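Side-chain contact in 24-sterol C-methyltransferase (Haloferax volcanii, PDB 6F5Z), which probably transfers methyl groups from S-adenosylmethionine in partnership with the activator Trm112, and here holds the spent cofactor S-adenosyl-L-homocysteine: residues D21-T26 and S49-R54. Numbering follows the deposited sequence.
Sequences DRHWHT and SGYALR. With SAH (S-adenosyl-L-homocysteine), chain G.
His-23 and Tyr-51 meet at the carboxylate of S-adenosyl-L-homocysteine, each taking one of its oxygens. From His-23, ND1 gives its hydrogen to SAH OXT at 2.8 Å in a nearly straight bond (169°), the oxygen lying at the edge of the imidazole and in its plane. The ring gets there because CG stands anti to the carbonyl carbon (chi1 -63°), while CB itself rests 3.4 Å from Tyr-51 OH. That hydroxyl is the donor to SAH O, 2.7 Å away, and the carboxylate carbon C lies at the edge of the phenol ring, in its plane, 3.4 Å from Tyr-51 CE2. Both oxygens are bound from different helices, which probably limits rotation of the carboxylate.

One residue on, Trp-24 turns its CG anti to the backbone N (chi1 -179°) and brings the benzo part of the indole up on the CD1/CE1 side of the Tyr-51 ring, away from the CE2 side that meets SAH. CE3 touches Tyr-51 CD1 at 3.8 Å, and the two rings cross obliquely, an apolar contact without stacking. A leucine in place of Tyr-51 would probably leave SAH O without its hydroxyl donor and open a gap beside the indole of Trp-24.

Behind Tyr-51, Gly-50 is the N-cap residue of helix 51-60, and Arg-54 reaches back to grip Ser-49 O with NH1 and NH2, both at 2.9 Å. This helps hold the turn following strand 41-45, the usual place for the glycine-rich cofactor loop in Rossmann-like methyltransferases. Helix 16-33 packs beside this turn: its Glu-20 hydrogen-bonds Ser-49 OG, and Ala-27 touches Tyr-51. Met-110, at the end of strand 104-110, packs against both His-23 and Tyr-51, so the carboxylate site is framed by two helices and that central strand.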
loop_
_atom_site.group_PDB
_atom_site.type_symbol
_atom_site.label_atom_id
_atom_site.label_comp_id
_atom_site.label_asym_id
_atom_site.label_seq_id
_atom_site.Cartn_x
_atom_site.Cartn_y
_atom_site.Cartn_z
ATOM N N ASP B 21 -12.846 -7.438 -19.211
ATOM C CA ASP B 21 -12.984 -8.779 -18.637
ATOM C C ASP B 21 -11.656 -9.428 -18.268
ATOM O O ASP B 21 -11.556 -10.085 -17.218
ATOM C CB ASP B 21 -13.804 -9.688 -19.570
ATOM C CG ASP B 21 -15.264 -9.273 -19.706
ATOM O OD1 ASP B 21 -15.795 -8.630 -18.762
ATOM O OD2 ASP B 21 -15.881 -9.600 -20.751
ATOM N N ARG B 22 -10.634 -9.206 -19.097
ATOM C CA ARG B 22 -9.304 -9.774 -18.827
ATOM C C ARG B 22 -8.615 -9.005 -17.672
ATOM O O ARG B 22 -8.104 -9.613 -16.734
ATOM C CB ARG B 22 -8.403 -9.693 -20.072
ATOM C CG ARG B 22 -8.881 -10.597 -21.215
ATOM C CD ARG B 22 -7.879 -10.712 -22.359
ATOM N NE ARG B 22 -7.640 -9.438 -23.042
ATOM C CZ ARG B 22 -8.400 -8.937 -24.013
ATOM N NH1 ARG B 22 -8.092 -7.774 -24.568
ATOM N NH2 ARG B 22 -9.475 -9.590 -24.431
ATOM N N HIS B 23 -8.620 -7.671 -17.762
ATOM C CA HIS B 23 -7.917 -6.851 -16.781
ATOM C C HIS B 23 -8.543 -6.897 -15.408
ATOM O O HIS B 23 -7.826 -6.785 -14.396
ATOM C CB HIS B 23 -7.806 -5.416 -17.290
ATOM C CG HIS B 23 -6.989 -5.369 -18.544
ATOM N ND1 HIS B 23 -7.129 -4.349 -19.464
ATOM C CD2 HIS B 23 -6.081 -6.260 -19.014
ATOM C CE1 HIS B 23 -6.296 -4.642 -20.457
ATOM N NE2 HIS B 23 -5.641 -5.772 -20.227
ATOM N N TRP B 24 -9.879 -7.108 -15.347
ATOM C CA TRP B 24 -10.556 -7.203 -14.048
ATOM C C TRP B 24 -9.971 -8.300 -13.178
ATOM O O TRP B 24 -10.005 -8.193 -11.940
ATOM C CB TRP B 24 -12.049 -7.519 -14.279
ATOM C CG TRP B 24 -12.844 -7.627 -13.012
ATOM C CD1 TRP B 24 -13.482 -8.739 -12.531
ATOM C CD2 TRP B 24 -13.136 -6.565 -12.096
ATOM N NE1 TRP B 24 -14.157 -8.433 -11.371
ATOM C CE2 TRP B 24 -13.975 -7.094 -11.094
ATOM C CE3 TRP B 24 -12.795 -5.200 -12.048
ATOM C CZ2 TRP B 24 -14.435 -6.315 -10.019
ATOM C CZ3 TRP B 24 -13.242 -4.430 -10.983
ATOM C CH2 TRP B 24 -14.035 -4.988 -9.975
ATOM N N HIS B 25 -9.444 -9.387 -13.797
ATOM C CA HIS B 25 -8.894 -10.491 -13.004
ATOM C C HIS B 25 -7.885 -10.026 -11.970
ATOM O O HIS B 25 -7.818 -10.595 -10.877
ATOM C CB HIS B 25 -8.167 -11.512 -13.887
ATOM C CG HIS B 25 -9.033 -12.184 -14.911
ATOM N ND1 HIS B 25 -8.463 -12.906 -15.950
ATOM C CD2 HIS B 25 -10.380 -12.192 -15.059
ATOM C CE1 HIS B 25 -9.481 -13.359 -16.681
ATOM N NE2 HIS B 25 -10.649 -12.943 -16.210
ATOM N N THR B 26 -7.092 -9.001 -12.318
ATOM C CA THR B 26 -6.115 -8.494 -11.329
ATOM C C THR B 26 -6.542 -7.120 -10.812
ATOM O O THR B 26 -6.277 -6.778 -9.651
ATOM C CB THR B 26 -4.705 -8.451 -11.900
ATOM O OG1 THR B 26 -4.681 -7.609 -13.052
ATOM C CG2 THR B 26 -4.193 -9.847 -12.234
ATOM N N SER B 49 -13.006 1.067 -20.903
ATOM C CA SER B 49 -14.475 0.964 -20.757
ATOM C C SER B 49 -15.012 1.746 -19.539
ATOM O O SER B 49 -16.226 1.792 -19.352
ATOM C CB SER B 49 -14.921 -0.489 -20.602
ATOM O OG SER B 49 -14.611 -0.935 -19.291
ATOM N N GLY B 50 -14.118 2.279 -18.698
ATOM C CA GLY B 50 -14.516 3.011 -17.494
ATOM C C GLY B 50 -14.825 2.119 -16.298
ATOM O O GLY B 50 -15.285 2.626 -15.266
ATOM N N TYR B 51 -14.540 0.808 -16.377
ATOM C CA TYR B 51 -14.945 -0.115 -15.328
ATOM C C TYR B 51 -14.371 0.198 -13.952
ATOM O O TYR B 51 -14.989 -0.131 -12.942
ATOM C CB TYR B 51 -14.651 -1.572 -15.726
ATOM C CG TYR B 51 -13.172 -1.911 -15.718
ATOM C CD1 TYR B 51 -12.532 -2.303 -14.540
ATOM C CD2 TYR B 51 -12.396 -1.785 -16.873
ATOM C CE1 TYR B 51 -11.169 -2.609 -14.520
ATOM C CE2 TYR B 51 -11.026 -2.061 -16.857
ATOM C CZ TYR B 51 -10.417 -2.459 -15.671
ATOM O OH TYR B 51 -9.053 -2.677 -15.628
ATOM N N ALA B 52 -13.148 0.767 -13.913
ATOM C CA ALA B 52 -12.530 1.008 -12.612
ATOM C C ALA B 52 -13.306 2.049 -11.834
ATOM O O ALA B 52 -13.466 1.903 -10.623
ATOM C CB ALA B 52 -11.105 1.476 -12.814
ATOM N N LEU B 53 -13.786 3.107 -12.504
ATOM C CA LEU B 53 -14.581 4.118 -11.823
ATOM C C LEU B 53 -15.895 3.538 -11.341
ATOM O O LEU B 53 -16.347 3.838 -10.243
ATOM C CB LEU B 53 -14.853 5.338 -12.702
ATOM C CG LEU B 53 -13.625 6.152 -13.070
ATOM C CD1 LEU B 53 -14.005 7.255 -14.036
ATOM C CD2 LEU B 53 -12.978 6.774 -11.796
ATOM N N ARG B 54 -16.550 2.721 -12.189
ATOM C CA ARG B 54 -17.815 2.117 -11.756
ATOM C C ARG B 54 -17.595 1.186 -10.567
ATOM O O ARG B 54 -18.403 1.197 -9.641
ATOM C CB ARG B 54 -18.493 1.369 -12.906
ATOM C CG ARG B 54 -19.017 2.328 -13.960
ATOM C CD ARG B 54 -19.854 1.659 -15.082
ATOM N NE ARG B 54 -19.085 0.656 -15.837
ATOM C CZ ARG B 54 -18.311 0.950 -16.878
ATOM N NH1 ARG B 54 -18.217 2.206 -17.315
ATOM N NH2 ARG B 54 -17.657 -0.011 -17.512
HETATM N N SAH G . -7.637 0.893 -18.173
HETATM C CA SAH G . -8.372 0.109 -19.203
HETATM C CB SAH G . -7.844 0.320 -20.676
HETATM C CG SAH G . -6.410 -0.164 -20.873
HETATM S SD SAH G . -5.877 0.087 -22.607
HETATM C C SAH G . -8.371 -1.410 -18.884
HETATM O O SAH G . -7.765 -1.731 -17.774
HETATM O OXT SAH G . -8.907 -2.216 -19.609
HETATM C "C5'" SAH G . -5.008 1.673 -22.546
HETATM C "C4'" SAH G . -5.935 2.874 -22.551
HETATM O "O4'" SAH G . -5.119 4.063 -22.383
HETATM C "C3'" SAH G . -6.658 3.021 -23.896
HETATM O "O3'" SAH G . -8.064 3.217 -23.742
HETATM C "C2'" SAH G . -5.896 4.156 -24.591
HETATM O "O2'" SAH G . -6.660 4.924 -25.518
HETATM C "C1'" SAH G . -5.418 4.997 -23.408
HETATM N N9 SAH G . -4.205 5.777 -23.666
HETATM C C8 SAH G . -2.994 5.302 -24.109
HETATM N N7 SAH G . -2.064 6.221 -24.207
HETATM C C5 SAH G . -2.703 7.382 -23.795
HETATM C C6 SAH G . -2.264 8.720 -23.672
HETATM N N6 SAH G . -1.033 9.138 -23.995
HETATM N N1 SAH G . -3.161 9.640 -23.237
HETATM C C2 SAH G . -4.414 9.246 -22.970
HETATM N N3 SAH G . -4.941 8.021 -23.048
HETATM C C4 SAH G . -4.026 7.122 -23.464
#